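Local coordinates for protein short chain dehydrogenase (A0QTM2 homolog) (Mycobacterium thermoresistibile, PDB 3SC4) that probably catalyses the NAD(P)(H)-dependent interconversion of an alcohol and a carbonyl compound on a Rossmann fold, as other short-chain dehydrogenases do, at residues K58-E61 against Q66-P69; K159-R162 against Y166-A169; Y224-Y229 against S258-V263. All blocks are in the same frame, centred on the assembly; numbering follows the deposited sequence. Where two conformers were deposited one is given.

How the contacts relate
The three contacts follow one another along the chain and sit at separate places on a single Rossmann fold, a seven-stranded parallel sheet flanked by helices. Contact 1 joins helix 53-63 to strand 66-71 at one outer edge of the sheet. Contact 2, on the other side of the chain's centre with its own centre 35 Å from that of contact 1, packs a loop on helix 164-183 at the subunit interface. Contact 3 links helix 222-232 to the chain beyond helix 245-252; its centre is 22 Å from that of contact 1 and 25 Å from that of contact 2. None touches another; contacts 1 and 2 tie sequence neighbours, while contact 3 spans further, to the C-terminal region.

Contact 1: residues K58-E61 against Q66-P69; sequences KEIE and QALP
Ile60 and Ala67 face each other across the turn that joins helix 53-63 to strand 66-71, with their CA atoms 6.0 Å apart. One step nearer the turn, Glu61 CA and Gln66 CA are 5.5 Å apart, so the backbones draw slightly further from each other as they leave it. The methyl of Ala67 points at the helix and carries the strand's side of the contact. Ile60 receives it with its branch point: Ile60 CG2 lies 3.7 Å from Ala67 CB, and Ile60 CD1 curves round to 4.1 Å from the same methyl. Ile60 CG2, anti to the backbone N (CG1 at chi1 -74°), also brushes Gln66 O at 3.8 Å. Glu61 closes the outer side by its aliphatic part, its CG standing 4.2 Å from Ala67 CB while the chain runs on extended toward the carboxylate. Behind this pair, Ile60 reaches Val36 and Leu38 of the neighbouring strand and Ala30 of helix 20-30, and Ala67 also meets Ala57. The contact therefore closes the last step of the beta-alpha-beta unit made by strand 35-40, helix 53-63 and strand 66-71. Its chemistry is almost wholly van der Waals: a buried isoleucine of the helix packs on a methyl of the edge strand, and the polar ends of Glu61 and Gln66 stay at the exposed margin.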
ATOM      1  N   LYS B  58       2.633 -16.487  29.971  1.00 33.85           N
ATOM      2  CA  LYS B  58       2.847 -16.449  31.428  1.00 35.50           C
ATOM      3  C   LYS B  58       2.807 -14.990  31.887  1.00 35.28           C
ATOM      4  O   LYS B  58       2.085 -14.652  32.825  1.00 36.07           O
ATOM      5  CB  LYS B  58       4.134 -17.171  31.893  1.00 35.81           C
ATOM      6  N   GLU B  59       3.533 -14.118  31.203  1.00 35.00           N
ATOM      7  CA  GLU B  59       3.578 -12.709  31.629  1.00 35.40           C
ATOM      8  C   GLU B  59       2.178 -12.081  31.609  1.00 35.80           C
ATOM      9  O   GLU B  59       1.819 -11.338  32.537  1.00 36.40           O
ATOM     10  CB  GLU B  59       4.585 -11.884  30.803  1.00 34.20           C
ATOM     11  CG  GLU B  59       6.068 -12.214  31.080  1.00 34.77           C
ATOM     12  CD  GLU B  59       7.041 -11.202  30.444  1.00 35.46           C
ATOM     13  OE1 GLU B  59       7.900 -11.607  29.624  1.00 35.37           O
ATOM     14  OE2 GLU B  59       6.939  -9.997  30.750  1.00 34.77           O
ATOM     15  N   ILE B  60       1.380 -12.404  30.590  1.00 35.64           N
ATOM     16  CA  ILE B  60      -0.008 -11.928  30.541  1.00 36.19           C
ATOM     17  C   ILE B  60      -0.787 -12.361  31.792  1.00 37.82           C
ATOM     18  O   ILE B  60      -1.536 -11.572  32.364  1.00 37.56           O
ATOM     19  CB  ILE B  60      -0.734 -12.426  29.258  1.00 35.90           C
ATOM     20  CG1 ILE B  60      -0.226 -11.652  28.035  1.00 34.96           C
ATOM     21  CG2 ILE B  60      -2.266 -12.304  29.380  1.00 35.27           C
ATOM     22  CD1 ILE B  60      -0.373 -12.410  26.723  1.00 34.28           C
ATOM     23  N   GLU B  61      -0.602 -13.612  32.210  1.00 39.54           N
ATOM     24  CA  GLU B  61      -1.334 -14.160  33.367  1.00 41.71           C
ATOM     25  C   GLU B  61      -0.854 -13.540  34.664  1.00 42.08           C
ATOM     26  O   GLU B  61      -1.663 -13.111  35.481  1.00 42.78           O
ATOM     27  CB  GLU B  61      -1.234 -15.690  33.413  1.00 43.09           C
ATOM     28  CG  GLU B  61      -1.969 -16.385  32.229  1.00 44.81           C
ATOM     29  CD  GLU B  61      -1.741 -17.911  32.141  1.00 48.05           C
ATOM     30  OE1 GLU B  61      -0.773 -18.448  32.744  1.00 47.78           O
ATOM     31  OE2 GLU B  61      -2.559 -18.564  31.450  1.00 50.35           O
ATOM     32  N   GLN B  66      -6.032 -13.387  31.175  1.00 39.47           N
ATOM     33  CA  GLN B  66      -6.071 -14.763  30.691  1.00 40.14           C
ATOM     34  C   GLN B  66      -5.411 -14.750  29.305  1.00 37.94           C
ATOM     35  O   GLN B  66      -5.636 -13.833  28.512  1.00 37.15           O
ATOM     36  CB  GLN B  66      -7.521 -15.273  30.661  1.00 41.75           C
ATOM     37  CG  GLN B  66      -7.941 -16.225  31.809  1.00 46.76           C
ATOM     38  CD  GLN B  66      -7.519 -15.768  33.243  1.00 52.51           C
ATOM     39  OE1 GLN B  66      -8.030 -14.765  33.784  1.00 54.28           O
ATOM     40  NE2 GLN B  66      -6.601 -16.534  33.864  1.00 53.57           N
ATOM     41  N   ALA B  67      -4.569 -15.742  29.033  1.00 36.89           N
ATOM     42  CA  ALA B  67      -3.785 -15.775  27.804  1.00 35.19           C
ATOM     43  C   ALA B  67      -4.127 -16.989  26.964  1.00 35.06           C
ATOM     44  O   ALA B  67      -4.387 -18.063  27.486  1.00 36.08           O
ATOM     45  CB  ALA B  67      -2.293 -15.755  28.107  1.00 34.57           C
ATOM     46  N   LEU B  68      -4.124 -16.799  25.648  1.00 33.67           N
ATOM     47  CA  LEU B  68      -4.344 -17.885  24.706  1.00 33.42           C
ATOM     48  C   LEU B  68      -3.278 -17.768  23.617  1.00 31.84           C
ATOM     49  O   LEU B  68      -3.490 -17.111  22.604  1.00 30.90           O
ATOM     50  CB  LEU B  68      -5.756 -17.819  24.119  1.00 33.37           C
ATOM     51  CG  LEU B  68      -6.104 -18.992  23.206  1.00 33.65           C
ATOM     52  CD1 LEU B  68      -6.165 -20.309  23.992  1.00 34.07           C
ATOM     53  CD2 LEU B  68      -7.415 -18.713  22.474  1.00 31.89           C
ATOM     54  N   PRO B  69      -2.116 -18.383  23.839  1.00 31.15           N
ATOM     55  CA  PRO B  69      -1.106 -18.362  22.797  1.00 30.01           C
ATOM     56  C   PRO B  69      -1.517 -19.299  21.694  1.00 29.98           C
ATOM     57  O   PRO B  69      -1.932 -20.401  21.974  1.00 31.31           O
ATOM     58  CB  PRO B  69       0.134 -18.900  23.505  1.00 30.91           C
ATOM     59  CG  PRO B  69      -0.424 -19.838  24.571  1.00 31.90           C
ATOM     60  CD  PRO B  69      -1.716 -19.201  24.999  1.00 32.10           C
TER

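Contact 2: residues K159-R162 against Y166-A169; sequences KWLR and YMMA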
ATOM      1  N   LYS B 159      10.705  13.546   1.180  1.00 28.56           N
ATOM      2  CA  LYS B 159      11.649  12.973   2.140  1.00 28.76           C
ATOM      3  C   LYS B 159      11.079  11.719   2.801  1.00 26.28           C
ATOM      4  O   LYS B 159      11.832  10.827   3.172  1.00 26.10           O
ATOM      5  CB  LYS B 159      12.104  13.999   3.197  1.00 30.21           C
ATOM      6  CG  LYS B 159      10.981  14.709   3.987  1.00 33.38           C
ATOM      7  CD  LYS B 159      11.537  15.407   5.267  1.00 38.56           C
ATOM      8  CE  LYS B 159      10.815  16.748   5.575  1.00 42.20           C
ATOM      9  NZ  LYS B 159      11.581  17.655   6.550  1.00 44.30           N
ATOM     10  N   TRP B 160       9.759  11.637   2.913  1.00 24.40           N
ATOM     11  CA  TRP B 160       9.115  10.536   3.631  1.00 22.74           C
ATOM     12  C   TRP B 160       8.797   9.328   2.764  1.00 22.12           C
ATOM     13  O   TRP B 160       8.367   8.317   3.287  1.00 20.75           O
ATOM     14  CB  TRP B 160       7.824  11.000   4.245  1.00 22.03           C
ATOM     15  CG  TRP B 160       7.958  12.155   5.142  1.00 23.70           C
ATOM     16  CD1 TRP B 160       7.343  13.356   5.008  1.00 24.20           C
ATOM     17  CD2 TRP B 160       8.739  12.232   6.338  1.00 23.79           C
ATOM     18  NE1 TRP B 160       7.683  14.183   6.044  1.00 25.95           N
ATOM     19  CE2 TRP B 160       8.552  13.529   6.870  1.00 26.05           C
ATOM     20  CE3 TRP B 160       9.588  11.350   6.997  1.00 24.70           C
ATOM     21  CZ2 TRP B 160       9.183  13.971   8.047  1.00 27.08           C
ATOM     22  CZ3 TRP B 160      10.236  11.799   8.186  1.00 26.81           C
ATOM     23  CH2 TRP B 160      10.019  13.090   8.687  1.00 25.49           C
ATOM     24  N   LEU B 161       8.996   9.431   1.452  1.00 22.61           N
ATOM     25  CA  LEU B 161       8.591   8.381   0.539  1.00 23.16           C
ATOM     26  C   LEU B 161       9.735   7.400   0.289  1.00 23.99           C
ATOM     27  O   LEU B 161       9.979   6.986  -0.807  1.00 25.13           O
ATOM     28  CB  LEU B 161       8.056   8.982  -0.770  1.00 22.79           C
ATOM     29  CG  LEU B 161       6.765   9.787  -0.568  1.00 23.10           C
ATOM     30  CD1 LEU B 161       6.331  10.547  -1.835  1.00 21.40           C
ATOM     31  CD2 LEU B 161       5.645   8.905  -0.075  1.00 19.08           C
ATOM     32  N   ARG B 162      10.351   6.953   1.355  1.00 25.60           N
ATOM     33  CA  ARG B 162      11.660   6.326   1.321  1.00 27.33           C
ATOM     34  C   ARG B 162      11.815   5.645   2.685  1.00 26.77           C
ATOM     35  O   ARG B 162      11.327   6.185   3.690  1.00 29.33           O
ATOM     36  CB  ARG B 162      12.694   7.425   1.238  1.00 28.85           C
ATOM     37  CG  ARG B 162      13.826   7.179   0.295  1.00 33.62           C
ATOM     38  CD  ARG B 162      14.698   8.448   0.115  1.00 37.82           C
ATOM     39  NE  ARG B 162      15.893   8.118  -0.656  1.00 42.43           N
ATOM     40  CZ  ARG B 162      16.818   8.986  -1.057  1.00 45.95           C
ATOM     41  NH1 ARG B 162      16.708  10.277  -0.783  1.00 47.90           N
ATOM     42  NH2 ARG B 162      17.867   8.550  -1.744  1.00 47.33           N
ATOM     43  N   TYR B 166       9.650  -0.712   2.551  1.00 14.48           N
ATOM     44  CA  TYR B 166       9.144  -0.563   3.911  1.00 13.80           C
ATOM     45  C   TYR B 166       8.066   0.508   3.992  1.00 12.88           C
ATOM     46  O   TYR B 166       7.069   0.304   4.649  1.00 11.82           O
ATOM     47  CB  TYR B 166      10.295  -0.250   4.884  1.00 14.22           C
ATOM     48  CG  TYR B 166       9.926  -0.271   6.341  1.00 13.07           C
ATOM     49  CD1 TYR B 166       9.403  -1.405   6.925  1.00 13.23           C
ATOM     50  CD2 TYR B 166      10.133   0.837   7.132  1.00 14.08           C
ATOM     51  CE1 TYR B 166       9.058  -1.419   8.295  1.00 15.49           C
ATOM     52  CE2 TYR B 166       9.804   0.849   8.471  1.00 15.98           C
ATOM     53  CZ  TYR B 166       9.249  -0.273   9.064  1.00 16.43           C
ATOM     54  OH  TYR B 166       8.936  -0.251  10.419  1.00 15.47           O
ATOM     55  N   MET B 167       8.260   1.643   3.323  1.00 13.65           N
ATOM     56  CA  MET B 167       7.235   2.686   3.302  1.00 13.51           C
ATOM     57  C   MET B 167       5.956   2.136   2.707  1.00 13.79           C
ATOM     58  O   MET B 167       4.872   2.402   3.211  1.00 14.16           O
ATOM     59  CB  MET B 167       7.701   3.880   2.506  1.00 13.87           C
ATOM     60  CG  MET B 167       6.663   4.953   2.329  1.00 13.40           C
ATOM     61  SD  MET B 167       5.627   4.702   0.852  1.00 14.87           S
ATOM     62  CE  MET B 167       6.844   4.818  -0.483  1.00  9.77           C
ATOM     63  N   MET B 168       6.072   1.365   1.634  1.00 13.89           N
ATOM     64  CA  MET B 168       4.871   0.765   1.019  1.00 14.52           C
ATOM     65  C   MET B 168       4.098  -0.114   2.013  1.00 14.09           C
ATOM     66  O   MET B 168       2.858  -0.091   2.060  1.00 14.72           O
ATOM     67  CB  MET B 168       5.238  -0.082  -0.219  1.00 14.28           C
ATOM     68  CG  MET B 168       5.514   0.750  -1.425  1.00 14.30           C
ATOM     69  SD  MET B 168       6.172  -0.234  -2.776  1.00 15.14           S
ATOM     70  CE  MET B 168       4.742  -1.270  -3.151  1.00 15.44           C
ATOM     71  N   ALA B 169       4.840  -0.936   2.739  1.00 13.78           N
ATOM     72  CA  ALA B 169       4.259  -1.865   3.674  1.00 13.40           C
ATOM     73  C   ALA B 169       3.632  -1.095   4.829  1.00 13.33           C
ATOM     74  O   ALA B 169       2.467  -1.334   5.175  1.00 13.72           O
ATOM     75  CB  ALA B 169       5.306  -2.878   4.170  1.00 12.54           C
TER
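Met167 pushes its side chain into the bend of the chain at Trp160, Leu161 and Arg162, and nearly all of the contact is its doing. CG leaves anti to the backbone N (chi1 175°), and the chain then folds at chi2 (-89°) and chi3 (-63°), which brings the terminal methyl back along the loop. Met167 CG comes 3.9 Å from Trp160 O, and Met167 CE rests 3.8 Å from Leu161 O. Met167 CE meets Leu161 CD2 more loosely, at 4.3 Å. The loop owes its shape to an inverse gamma turn centred on Leu161, with a weak bond from Arg162 N to Trp160 O of 3.1 Å. Trp160 O also accepts a hydrogen bond from Trp273 NE1, which ties the bend to the C-terminal part of the chain. This is the tight, buried half, and the second subunit packs against it: Leu161 meets Leu178 of that subunit, and Met167 its Leu175. The other side is slack. The first bond of the Arg162 side chain points away from the helix, and the residue packs on Glu183 of the second subunit, touching Met167 through its backbone alone; the Trp160 indole also leads away, with Lys159 CG over one face, toward the rim, and Tyr171 in contact. Tyr166 opens a Tyr-x-x-x-Lys sequence, the signature of the short-chain dehydrogenase active site, and Met167 is the first of the three residues between. Helix 164-183 thus carries this motif and packs on the second subunit, consistent with the helix-mediated interface known in the family.

Contact 3: residues Y224-Y229 against S258-V263; sequences YADAAY and SVYDCV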
ATOM      1  N   TYR B 224       4.192   3.142  24.120  1.00 19.33           N
ATOM      2  CA  TYR B 224       3.229   2.558  23.185  1.00 19.02           C
ATOM      3  C   TYR B 224       2.062   1.886  23.922  1.00 19.79           C
ATOM      4  O   TYR B 224       0.896   2.050  23.547  1.00 20.06           O
ATOM      5  CB  TYR B 224       3.926   1.509  22.309  1.00 19.14           C
ATOM      6  CG  TYR B 224       3.746   1.626  20.805  1.00 18.13           C
ATOM      7  CD1 TYR B 224       2.504   1.858  20.238  1.00 17.04           C
ATOM      8  CD2 TYR B 224       4.832   1.414  19.941  1.00 20.06           C
ATOM      9  CE1 TYR B 224       2.341   1.944  18.866  1.00 16.90           C
ATOM     10  CE2 TYR B 224       4.679   1.497  18.562  1.00 18.95           C
ATOM     11  CZ  TYR B 224       3.429   1.763  18.035  1.00 18.53           C
ATOM     12  OH  TYR B 224       3.281   1.846  16.674  1.00 18.11           O
ATOM     13  N   ALA B 225       2.379   1.103  24.953  1.00 20.46           N
ATOM     14  CA  ALA B 225       1.348   0.425  25.774  1.00 21.08           C
ATOM     15  C   ALA B 225       0.364   1.420  26.409  1.00 21.61           C
ATOM     16  O   ALA B 225      -0.845   1.281  26.270  1.00 22.35           O
ATOM     17  CB  ALA B 225       1.991  -0.444  26.850  1.00 20.54           C
ATOM     18  N   ASP B 226       0.885   2.431  27.093  1.00 22.05           N
ATOM     19  CA  ASP B 226       0.035   3.462  27.707  1.00 22.58           C
ATOM     20  C   ASP B 226      -0.773   4.234  26.662  1.00 22.24           C
ATOM     21  O   ASP B 226      -1.952   4.499  26.880  1.00 22.93           O
ATOM     22  CB  ASP B 226       0.853   4.437  28.560  1.00 22.89           C
ATOM     23  CG  ASP B 226       1.316   3.831  29.882  1.00 24.12           C
ATOM     24  OD1 ASP B 226       0.904   2.703  30.213  1.00 23.33           O
ATOM     25  OD2 ASP B 226       2.092   4.502  30.605  1.00 25.54           O
ATOM     26  N   ALA B 227      -0.173   4.572  25.520  1.00 21.48           N
ATOM     27  CA  ALA B 227      -0.936   5.297  24.483  1.00 21.22           C
ATOM     28  C   ALA B 227      -2.064   4.389  23.945  1.00 21.45           C
ATOM     29  O   ALA B 227      -3.211   4.819  23.825  1.00 21.83           O
ATOM     30  CB  ALA B 227      -0.035   5.823  23.343  1.00 19.65           C
ATOM     31  N   ALA B 228      -1.744   3.127  23.671  1.00 21.12           N
ATOM     32  CA  ALA B 228      -2.738   2.179  23.156  1.00 21.39           C
ATOM     33  C   ALA B 228      -3.935   2.104  24.092  1.00 22.31           C
ATOM     34  O   ALA B 228      -5.090   2.152  23.656  1.00 22.12           O
ATOM     35  CB  ALA B 228      -2.104   0.784  22.989  1.00 20.80           C
ATOM     36  N   TYR B 229      -3.626   2.009  25.390  1.00 22.90           N
ATOM     37  CA  TYR B 229      -4.623   1.871  26.432  1.00 23.58           C
ATOM     38  C   TYR B 229      -5.600   3.034  26.382  1.00 23.19           C
ATOM     39  O   TYR B 229      -6.803   2.846  26.416  1.00 23.59           O
ATOM     40  CB  TYR B 229      -3.933   1.781  27.795  1.00 24.24           C
ATOM     41  CG  TYR B 229      -4.888   1.478  28.939  1.00 27.34           C
ATOM     42  CD1 TYR B 229      -5.322   0.169  29.195  1.00 28.42           C
ATOM     43  CD2 TYR B 229      -5.364   2.512  29.764  1.00 29.81           C
ATOM     44  CE1 TYR B 229      -6.198  -0.111  30.237  1.00 30.59           C
ATOM     45  CE2 TYR B 229      -6.250   2.254  30.808  1.00 32.66           C
ATOM     46  CZ  TYR B 229      -6.668   0.943  31.044  1.00 33.34           C
ATOM     47  OH  TYR B 229      -7.525   0.712  32.091  1.00 33.82           O
ATOM     48  N   SER B 258       8.924  12.162  30.487  1.00 32.16           N
ATOM     49  CA  SER B 258      10.242  11.609  30.843  0.50 32.22           C
ATOM     50  C   SER B 258      10.157  10.214  31.441  1.00 31.56           C
ATOM     51  O   SER B 258      11.127   9.464  31.396  1.00 31.56           O
ATOM     52  CB  SER B 258      10.982  12.516  31.842  0.50 33.67           C
ATOM     53  OG  SER B 258      11.388  13.727  31.237  0.50 34.54           O
ATOM     54  N   VAL B 259       9.018   9.857  32.012  1.00 31.46           N
ATOM     55  CA  VAL B 259       8.878   8.518  32.582  1.00 31.53           C
ATOM     56  C   VAL B 259       8.974   7.430  31.496  1.00 30.82           C
ATOM     57  O   VAL B 259       9.093   6.235  31.812  1.00 31.42           O
ATOM     58  CB  VAL B 259       7.550   8.367  33.357  1.00 31.87           C
ATOM     59  CG1 VAL B 259       7.491   9.384  34.529  1.00 33.37           C
ATOM     60  CG2 VAL B 259       6.331   8.530  32.410  1.00 31.14           C
ATOM     61  N   TYR B 260       8.898   7.841  30.229  1.00 29.95           N
ATOM     62  CA  TYR B 260       9.066   6.924  29.091  1.00 29.05           C
ATOM     63  C   TYR B 260      10.487   6.926  28.512  1.00 29.23           C
ATOM     64  O   TYR B 260      10.853   6.050  27.727  1.00 28.29           O
ATOM     65  CB  TYR B 260       8.044   7.258  27.998  1.00 28.00           C
ATOM     66  CG  TYR B 260       6.628   7.168  28.510  1.00 26.81           C
ATOM     67  CD1 TYR B 260       6.070   5.938  28.843  1.00 24.37           C
ATOM     68  CD2 TYR B 260       5.866   8.304  28.712  1.00 25.98           C
ATOM     69  CE1 TYR B 260       4.790   5.835  29.346  1.00 22.71           C
ATOM     70  CE2 TYR B 260       4.560   8.202  29.214  1.00 25.84           C
ATOM     71  CZ  TYR B 260       4.041   6.959  29.522  1.00 23.79           C
ATOM     72  OH  TYR B 260       2.757   6.852  29.999  1.00 24.22           O
ATOM     73  N   ASP B 261      11.286   7.907  28.907  1.00 30.59           N
ATOM     74  CA  ASP B 261      12.647   8.029  28.399  1.00 31.38           C
ATOM     75  C   ASP B 261      13.521   6.912  28.999  1.00 31.96           C
ATOM     76  O   ASP B 261      13.465   6.628  30.204  1.00 32.28           O
ATOM     77  CB  ASP B 261      13.222   9.432  28.696  1.00 32.25           C
ATOM     78  CG  ASP B 261      12.414  10.561  28.044  1.00 32.65           C
ATOM     79  OD1 ASP B 261      11.354  10.278  27.441  1.00 31.12           O
ATOM     80  OD2 ASP B 261      12.828  11.738  28.161  1.00 33.32           O
ATOM     81  N   CYS B 262      14.287   6.242  28.136  1.00 32.13           N
ATOM     82  CA  CYS B 262      15.227   5.225  28.589  1.00 32.10           C
ATOM     83  C   CYS B 262      16.259   5.904  29.480  1.00 33.92           C
ATOM     84  O   CYS B 262      16.630   5.346  30.491  1.00 34.31           O
ATOM     85  CB  CYS B 262      15.922   4.561  27.403  1.00 31.49           C
ATOM     86  SG  CYS B 262      14.860   3.654  26.259  1.00 27.72           S
ATOM     87  N   VAL B 263      16.697   7.114  29.095  1.00 35.01           N
ATOM     88  CA  VAL B 263      17.557   7.961  29.926  1.00 36.70           C
ATOM     89  C   VAL B 263      17.092   9.429  29.959  1.00 37.33           C
ATOM     90  O   VAL B 263      17.376  10.190  29.028  1.00 37.34           O
ATOM     91  CB  VAL B 263      19.015   7.930  29.426  1.00 37.49           C
ATOM     92  CG1 VAL B 263      19.913   8.844  30.300  1.00 38.62           C
ATOM     93  CG2 VAL B 263      19.547   6.476  29.406  1.00 37.73           C
TER
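The Asp226 carboxylate is turned 79° from the plane of the Tyr260 ring, and these two residues alone make the contact. Tyr260 reaches toward the helix with its phenol leading, and Tyr260 OH donates a hydrogen bond of 2.5 Å to Asp226 OD2. The acceptor lies in the plane of the ring, at its edge, on the CE1 side: Asp226 OD2 is 3.3 Å from Tyr260 CE1. Seen from the phenol, the bond leaves at about 114° at OH (CZ-OH-OD2), close to what a hydroxyl prefers. Seen from the carboxylate, it falls on the anti lone pair of OD2, the one directed away from OD1, and the phenol oxygen consequently also sits near the aspartate's own methylene, Asp226 CB being 3.4 Å from Tyr260 OH. In Asp226, chi1 of -74° sets CG beside the backbone N and brings the carboxylate to the tyrosine, while OD1 has a long, weak ion pair with Arg28 of helix 20-30. One oxygen thus faces helix 20-30 and the other the chain beyond helix 245-252, and the phenol donor would be expected to favour a charged carboxylate. The ring is braced as well: Val259 CG2 lies 3.6 Å above one face, toward the rim. Leu249 of helix 245-252 touches both Asp226 and Tyr260, and the backbone of Tyr260 is hydrogen-bonded to Lys220. Helix 222-232 belongs to the connection between strands 190-195 and 242-244, the last of the parallel sheet, so this tyrosine-aspartate bond, buried on the tyrosine side, fastens the chain beyond helix 245-252 onto a crossover helix of the Rossmann fold.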